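Local coordinates for protein argonaute (Methanocaldococcus jannaschii, PDB 5G5S) that cuts single-stranded DNA under the direction of short DNA guides and may defend the cell against invading genetic elements, at residues A[26-31]-A[59-64]; A[102-107]-A[142-147]. One frame throughout, in Å; residues are numbered along the deposited sequence.

Contact 1 (26-31 with 59-64) closes before contact 2 (102-107 with 142-147) opens, and their centres lie about 16 Å apart on the same side of the chain's centre. Contact 1 pairs the two inner strands of the four-stranded antiparallel sheet of the N-terminal domain. Contact 2 joins helix 97-111 of that domain to strand 134-147, part of a separate antiparallel sheet. The helix is the bridge: Leu103 packs on Val26, Val61 and Pro63 of contact 1, with Pro63 CB 3.2 Å from Leu103 O, while Val104 and Arg105 turn to strand 134-147. The N-terminal sheet is thereby linked through one helix, which also carries the guide-contacting Lys109, to the neighbouring sheet.

Contact 1 of 2, residues A[26-31]-A[59-64]; sequences VHFYRI and SFVLPY
Tyr29 and Phe60 are cross-strand neighbours on one face of the sheet, a hydrogen-bonded antiparallel pair, but their rings do not stack: the planes meet obliquely at 33°, and it is Tyr29 CB that sits over the Phe60 face, 3.5 Å from Phe60 CZ. Phe60 CG stands between its own backbone N and carbonyl carbon (chi1 59°), which brings the ring over Tyr29 CB. Ile31 CD1 lies 3.8 Å from Phe60 CE1. Next along this face, Leu62 CD1 meets Tyr29 CD2 at 3.7 Å, the two side chains crossing at about a right angle. His27 sends CD2 to within 3.3 Å of Tyr64 C, and its ND1 bonds to Ser89 OG on the adjacent strand. On the other face Val61 lies alongside Phe28, its CG2 over the ring in a CH-pi contact 4.0 Å from the centroid, while Val26 CB packs on the same methyl; Leu103 of helix 97-111 covers Val26 and Val61. Four nearly straight backbone bonds fix the register. Strand 26-31 is thus an inner strand of the N-terminal domain's four-stranded antiparallel sheet: His27 and Tyr29 bond to 59-62, and Val26, Phe28 and Arg30 to strand 84-91.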
loop_
_atom_site.group_PDB
_atom_site.type_symbol
_atom_site.label_atom_id
_atom_site.label_comp_id
_atom_site.label_asym_id
_atom_site.label_seq_id
_atom_site.Cartn_x
_atom_site.Cartn_y
_atom_site.Cartn_z
ATOM N N VAL A 26 -36.807 7.406 4.472
ATOM C CA VAL A 26 -36.015 7.995 3.391
ATOM C C VAL A 26 -36.991 8.568 2.353
ATOM O O VAL A 26 -38.095 8.041 2.162
ATOM C CB VAL A 26 -34.912 7.091 2.789
ATOM C CG1 VAL A 26 -33.914 6.671 3.856
ATOM C CG2 VAL A 26 -35.486 5.881 2.056
ATOM N N HIS A 27 -36.621 9.687 1.742
ATOM C CA HIS A 27 -37.526 10.376 0.842
ATOM C C HIS A 27 -36.942 10.623 -0.536
ATOM O O HIS A 27 -35.825 11.131 -0.665
ATOM C CB HIS A 27 -38.047 11.650 1.522
ATOM C CG HIS A 27 -38.515 11.393 2.920
ATOM N ND1 HIS A 27 -39.819 10.997 3.182
ATOM C CD2 HIS A 27 -37.811 11.368 4.076
ATOM C CE1 HIS A 27 -39.874 10.798 4.490
ATOM N NE2 HIS A 27 -38.689 11.004 5.069
ATOM N N PHE A 28 -37.699 10.223 -1.566
ATOM C CA PHE A 28 -37.309 10.340 -2.969
ATOM C C PHE A 28 -37.794 11.641 -3.572
ATOM O O PHE A 28 -38.966 12.000 -3.421
ATOM C CB PHE A 28 -37.772 9.112 -3.780
ATOM C CG PHE A 28 -37.168 7.830 -3.260
ATOM C CD1 PHE A 28 -35.907 7.416 -3.680
ATOM C CD2 PHE A 28 -37.827 7.072 -2.298
ATOM C CE1 PHE A 28 -35.328 6.249 -3.168
ATOM C CE2 PHE A 28 -37.242 5.917 -1.771
ATOM C CZ PHE A 28 -35.994 5.515 -2.207
ATOM N N TYR A 29 -36.865 12.368 -4.213
ATOM C CA TYR A 29 -37.110 13.653 -4.860
ATOM C C TYR A 29 -36.425 13.728 -6.214
ATOM O O TYR A 29 -35.479 12.988 -6.475
ATOM C CB TYR A 29 -36.595 14.813 -3.987
ATOM C CG TYR A 29 -37.258 14.940 -2.633
ATOM C CD1 TYR A 29 -38.484 15.582 -2.494
ATOM C CD2 TYR A 29 -36.625 14.485 -1.481
ATOM C CE1 TYR A 29 -39.093 15.718 -1.249
ATOM C CE2 TYR A 29 -37.221 14.622 -0.228
ATOM C CZ TYR A 29 -38.464 15.226 -0.120
ATOM O OH TYR A 29 -39.070 15.356 1.107
ATOM N N ARG A 30 -36.912 14.633 -7.070
ATOM C CA ARG A 30 -36.333 14.961 -8.371
ATOM C C ARG A 30 -36.355 16.479 -8.530
ATOM O O ARG A 30 -37.249 17.135 -7.984
ATOM C CB ARG A 30 -37.034 14.234 -9.546
ATOM C CG ARG A 30 -38.450 14.717 -9.902
ATOM C CD ARG A 30 -39.008 14.014 -11.129
ATOM N NE ARG A 30 -39.503 12.675 -10.805
ATOM C CZ ARG A 30 -39.964 11.803 -11.695
ATOM N NH1 ARG A 30 -40.001 12.114 -12.985
ATOM N NH2 ARG A 30 -40.389 10.610 -11.303
ATOM N N ILE A 31 -35.356 17.039 -9.234
ATOM C CA ILE A 31 -35.291 18.481 -9.477
ATOM C C ILE A 31 -36.375 18.786 -10.518
ATOM O O ILE A 31 -36.281 18.312 -11.656
ATOM C CB ILE A 31 -33.872 18.980 -9.932
ATOM C CG1 ILE A 31 -32.690 18.318 -9.160
ATOM C CG2 ILE A 31 -33.777 20.521 -9.965
ATOM C CD1 ILE A 31 -32.352 18.846 -7.730
ATOM N N SER A 59 -32.881 12.617 -10.116
ATOM C CA SER A 59 -33.541 11.996 -8.976
ATOM C C SER A 59 -32.525 11.629 -7.916
ATOM O O SER A 59 -31.389 11.257 -8.230
ATOM C CB SER A 59 -34.346 10.776 -9.411
ATOM O OG SER A 59 -33.516 9.809 -10.033
ATOM N N PHE A 60 -32.940 11.759 -6.652
ATOM C CA PHE A 60 -32.102 11.515 -5.488
ATOM C C PHE A 60 -32.931 11.045 -4.290
ATOM O O PHE A 60 -34.159 10.989 -4.373
ATOM C CB PHE A 60 -31.274 12.784 -5.149
ATOM C CG PHE A 60 -32.063 14.041 -4.837
ATOM C CD1 PHE A 60 -32.666 14.777 -5.853
ATOM C CD2 PHE A 60 -32.161 14.516 -3.535
ATOM C CE1 PHE A 60 -33.399 15.932 -5.565
ATOM C CE2 PHE A 60 -32.888 15.678 -3.250
ATOM C CZ PHE A 60 -33.490 16.385 -4.269
ATOM N N VAL A 61 -32.248 10.674 -3.195
ATOM C CA VAL A 61 -32.873 10.217 -1.955
ATOM C C VAL A 61 -32.269 10.982 -0.771
ATOM O O VAL A 61 -31.051 11.134 -0.696
ATOM C CB VAL A 61 -32.854 8.664 -1.788
ATOM C CG1 VAL A 61 -31.431 8.097 -1.777
ATOM C CG2 VAL A 61 -33.637 8.218 -0.553
ATOM N N LEU A 62 -33.133 11.509 0.109
ATOM C CA LEU A 62 -32.728 12.254 1.300
ATOM C C LEU A 62 -33.108 11.485 2.571
ATOM O O LEU A 62 -34.165 10.841 2.600
ATOM C CB LEU A 62 -33.355 13.665 1.334
ATOM C CG LEU A 62 -32.889 14.692 0.295
ATOM C CD1 LEU A 62 -33.726 15.944 0.375
ATOM C CD2 LEU A 62 -31.405 15.044 0.447
ATOM N N PRO A 63 -32.284 11.564 3.647
ATOM C CA PRO A 63 -32.641 10.861 4.894
ATOM C C PRO A 63 -33.713 11.582 5.727
ATOM O O PRO A 63 -34.032 11.149 6.834
ATOM C CB PRO A 63 -31.307 10.774 5.632
ATOM C CG PRO A 63 -30.544 11.966 5.167
ATOM C CD PRO A 63 -30.994 12.279 3.775
ATOM N N TYR A 64 -34.263 12.681 5.192
ATOM C CA TYR A 64 -35.260 13.518 5.852
ATOM C C TYR A 64 -36.216 14.133 4.836
ATOM O O TYR A 64 -35.929 14.155 3.632
ATOM C CB TYR A 64 -34.568 14.635 6.672
ATOM C CG TYR A 64 -33.606 15.480 5.865
ATOM C CD1 TYR A 64 -32.286 15.079 5.677
ATOM C CD2 TYR A 64 -34.020 16.664 5.263
ATOM C CE1 TYR A 64 -31.405 15.829 4.904
ATOM C CE2 TYR A 64 -33.143 17.432 4.500
ATOM C CZ TYR A 64 -31.835 17.009 4.326
ATOM O OH TYR A 64 -30.958 17.754 3.585
#

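Contact 2 of 2, residues A[102-107]-A[142-147]; sequences KLVRGY and YEVKKH
Arg105 holds strand 134-147 at the carbonyl of Tyr142 and, at the same time, lies flat on the ring of that residue. Its NH2 donates to Tyr142 O at 2.8 Å, bent to 147° at the hydrogen, with the donor tilted from the carbonyl plane. A second, weak bond runs from Arg105 NE to Tyr142 O at 3.2 Å, so one acceptor is held by two nitrogens of a single guanidinium. The same group stacks on the Tyr142 ring, the planes only 10° apart and Arg105 CZ 4.0 Å from the Tyr142 ring centroid, a cation-pi contact over the face. NH2 lies over the middle of the ring and CE2 over the middle of the guanidinium. An arginine chain extended from CG to NE, with CG opposite the backbone N (chi1 -163°), carries the group across from the helix. Tyr142 OH is bonded to Glu115, which ties the far end of the stacked ring to helix 114-122; Ile114 and Leu118 also touch Tyr142.

Further along the strand the contact becomes aliphatic. Val144 points at the helix but is modelled in two conformers, so its methyl positions are uncertain. In one of them Val144 CG1 rests against the root of the arginine, 3.5 Å from Arg105 CA, and Val144 CG2 meets Val104 CB at 3.9 Å.

Helix 97-111 is thus fastened to strand 134-147 by a charged group that both hydrogen-bonds to and stacks on a single residue, beside a small and less certain valine contact. Tyr142 also lies about 3 Å, side chain to side chain, from the guide-contacting Lys109. The cationic guanidinium would probably polarise both the Tyr142 carbonyl and the ring it lies against, reinforcing the join.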
loop_
_atom_site.group_PDB
_atom_site.type_symbol
_atom_site.label_atom_id
_atom_site.label_comp_id
_atom_site.label_asym_id
_atom_site.label_seq_id
_atom_site.Cartn_x
_atom_site.Cartn_y
_atom_site.Cartn_z
ATOM N N LYS A 102 -25.041 5.125 4.480
ATOM C CA LYS A 102 -24.671 6.424 3.919
ATOM C C LYS A 102 -25.720 7.492 4.146
ATOM O O LYS A 102 -25.364 8.657 4.339
ATOM C CB LYS A 102 -24.282 6.317 2.435
ATOM C CG LYS A 102 -22.837 5.908 2.234
ATOM C CD LYS A 102 -22.716 4.500 1.694
ATOM C CE LYS A 102 -21.682 3.687 2.439
ATOM N NZ LYS A 102 -21.850 2.225 2.210
ATOM N N LEU A 103 -27.007 7.102 4.148
ATOM C CA LEU A 103 -28.091 8.051 4.403
ATOM C C LEU A 103 -28.122 8.476 5.867
ATOM O O LEU A 103 -28.316 9.652 6.144
ATOM C CB LEU A 103 -29.453 7.566 3.869
ATOM C CG LEU A 103 -29.586 7.508 2.321
ATOM C CD1 LEU A 103 -30.852 6.839 1.905
ATOM C CD2 LEU A 103 -29.527 8.889 1.683
ATOM N N VAL A 104 -27.804 7.555 6.793
ATOM C CA VAL A 104 -27.706 7.847 8.236
ATOM C C VAL A 104 -26.520 8.806 8.464
ATOM O O VAL A 104 -26.638 9.742 9.263
ATOM C CB VAL A 104 -27.618 6.562 9.109
ATOM C CG1 VAL A 104 -27.363 6.889 10.578
ATOM C CG2 VAL A 104 -28.874 5.719 8.969
ATOM N N ARG A 105 -25.400 8.594 7.720
ATOM C CA ARG A 105 -24.203 9.441 7.773
ATOM C C ARG A 105 -24.551 10.844 7.322
ATOM O O ARG A 105 -24.216 11.805 8.018
ATOM C CB ARG A 105 -23.057 8.858 6.924
ATOM C CG ARG A 105 -21.694 9.451 7.264
ATOM C CD ARG A 105 -20.695 9.210 6.158
ATOM N NE ARG A 105 -19.336 9.572 6.563
ATOM C CZ ARG A 105 -18.786 10.769 6.378
ATOM N NH1 ARG A 105 -19.478 11.746 5.801
ATOM N NH2 ARG A 105 -17.540 11.002 6.774
ATOM N N GLY A 106 -25.260 10.945 6.197
ATOM C CA GLY A 106 -25.717 12.222 5.664
ATOM C C GLY A 106 -26.665 12.948 6.605
ATOM O O GLY A 106 -26.631 14.177 6.706
ATOM N N TYR A 107 -27.511 12.186 7.312
ATOM C CA TYR A 107 -28.462 12.732 8.282
ATOM C C TYR A 107 -27.695 13.353 9.451
ATOM O O TYR A 107 -27.918 14.512 9.792
ATOM C CB TYR A 107 -29.438 11.638 8.752
ATOM C CG TYR A 107 -30.562 12.136 9.631
ATOM C CD1 TYR A 107 -31.576 12.938 9.114
ATOM C CD2 TYR A 107 -30.654 11.747 10.965
ATOM C CE1 TYR A 107 -32.632 13.376 9.913
ATOM C CE2 TYR A 107 -31.717 12.160 11.768
ATOM C CZ TYR A 107 -32.700 12.983 11.241
ATOM O OH TYR A 107 -33.756 13.392 12.026
ATOM N N TYR A 142 -15.138 9.803 10.513
ATOM C CA TYR A 142 -16.302 9.017 10.872
ATOM C C TYR A 142 -17.005 8.398 9.675
ATOM O O TYR A 142 -16.943 8.913 8.558
ATOM C CB TYR A 142 -17.270 9.846 11.742
ATOM C CG TYR A 142 -17.972 10.932 10.959
ATOM C CD1 TYR A 142 -17.310 12.110 10.613
ATOM C CD2 TYR A 142 -19.285 10.771 10.530
ATOM C CE1 TYR A 142 -17.918 13.068 9.808
ATOM C CE2 TYR A 142 -19.908 11.729 9.734
ATOM C CZ TYR A 142 -19.227 12.886 9.392
ATOM O OH TYR A 142 -19.856 13.847 8.644
ATOM N N GLU A 143 -17.697 7.293 9.942
ATOM C CA GLU A 143 -18.487 6.515 8.998
ATOM C C GLU A 143 -19.580 5.819 9.786
ATOM O O GLU A 143 -19.433 5.628 10.994
ATOM C CB GLU A 143 -17.583 5.435 8.395
ATOM C CG GLU A 143 -17.848 5.122 6.938
ATOM C CD GLU A 143 -16.815 4.172 6.362
ATOM O OE1 GLU A 143 -16.593 3.099 6.969
ATOM O OE2 GLU A 143 -16.206 4.514 5.322
ATOM N N VAL A 144 -20.677 5.437 9.123
ATOM C CA VAL A 144 -21.730 4.665 9.780
ATOM C C VAL A 144 -21.854 3.273 9.173
ATOM O O VAL A 144 -21.668 3.105 7.968
ATOM C CB VAL A 144 -23.055 5.371 10.222
ATOM C CG1 VAL A 144 -23.069 6.847 9.881
ATOM C CG2 VAL A 144 -24.316 4.664 9.732
ATOM N N LYS A 145 -22.062 2.271 10.030
ATOM C CA LYS A 145 -22.153 0.870 9.633
ATOM C C LYS A 145 -23.375 0.220 10.197
ATOM O O LYS A 145 -23.691 0.418 11.372
ATOM C CB LYS A 145 -20.880 0.089 10.024
ATOM C CG LYS A 145 -19.633 0.395 9.158
ATOM C CD LYS A 145 -19.756 0.032 7.659
ATOM C CE LYS A 145 -20.073 -1.423 7.404
ATOM N NZ LYS A 145 -20.463 -1.657 5.990
ATOM N N LYS A 146 -24.095 -0.538 9.355
ATOM C CA LYS A 146 -25.253 -1.282 9.803
ATOM C C LYS A 146 -24.773 -2.689 10.103
ATOM O O LYS A 146 -24.188 -3.340 9.239
ATOM C CB LYS A 146 -26.411 -1.273 8.792
ATOM C CG LYS A 146 -27.726 -1.646 9.485
ATOM C CD LYS A 146 -28.903 -1.818 8.535
ATOM C CE LYS A 146 -30.131 -2.188 9.322
ATOM N NZ LYS A 146 -31.242 -2.647 8.457
ATOM N N HIS A 147 -24.877 -3.075 11.363
ATOM C CA HIS A 147 -24.527 -4.409 11.818
ATOM C C HIS A 147 -25.809 -4.884 12.471
ATOM O O HIS A 147 -26.365 -4.175 13.315
ATOM C CB HIS A 147 -23.372 -4.384 12.807
ATOM C CG HIS A 147 -22.841 -5.741 13.139
ATOM N ND1 HIS A 147 -22.209 -6.537 12.212
ATOM C CD2 HIS A 147 -22.850 -6.443 14.295
ATOM C CE1 HIS A 147 -21.854 -7.673 12.780
ATOM N NE2 HIS A 147 -22.230 -7.641 14.044
#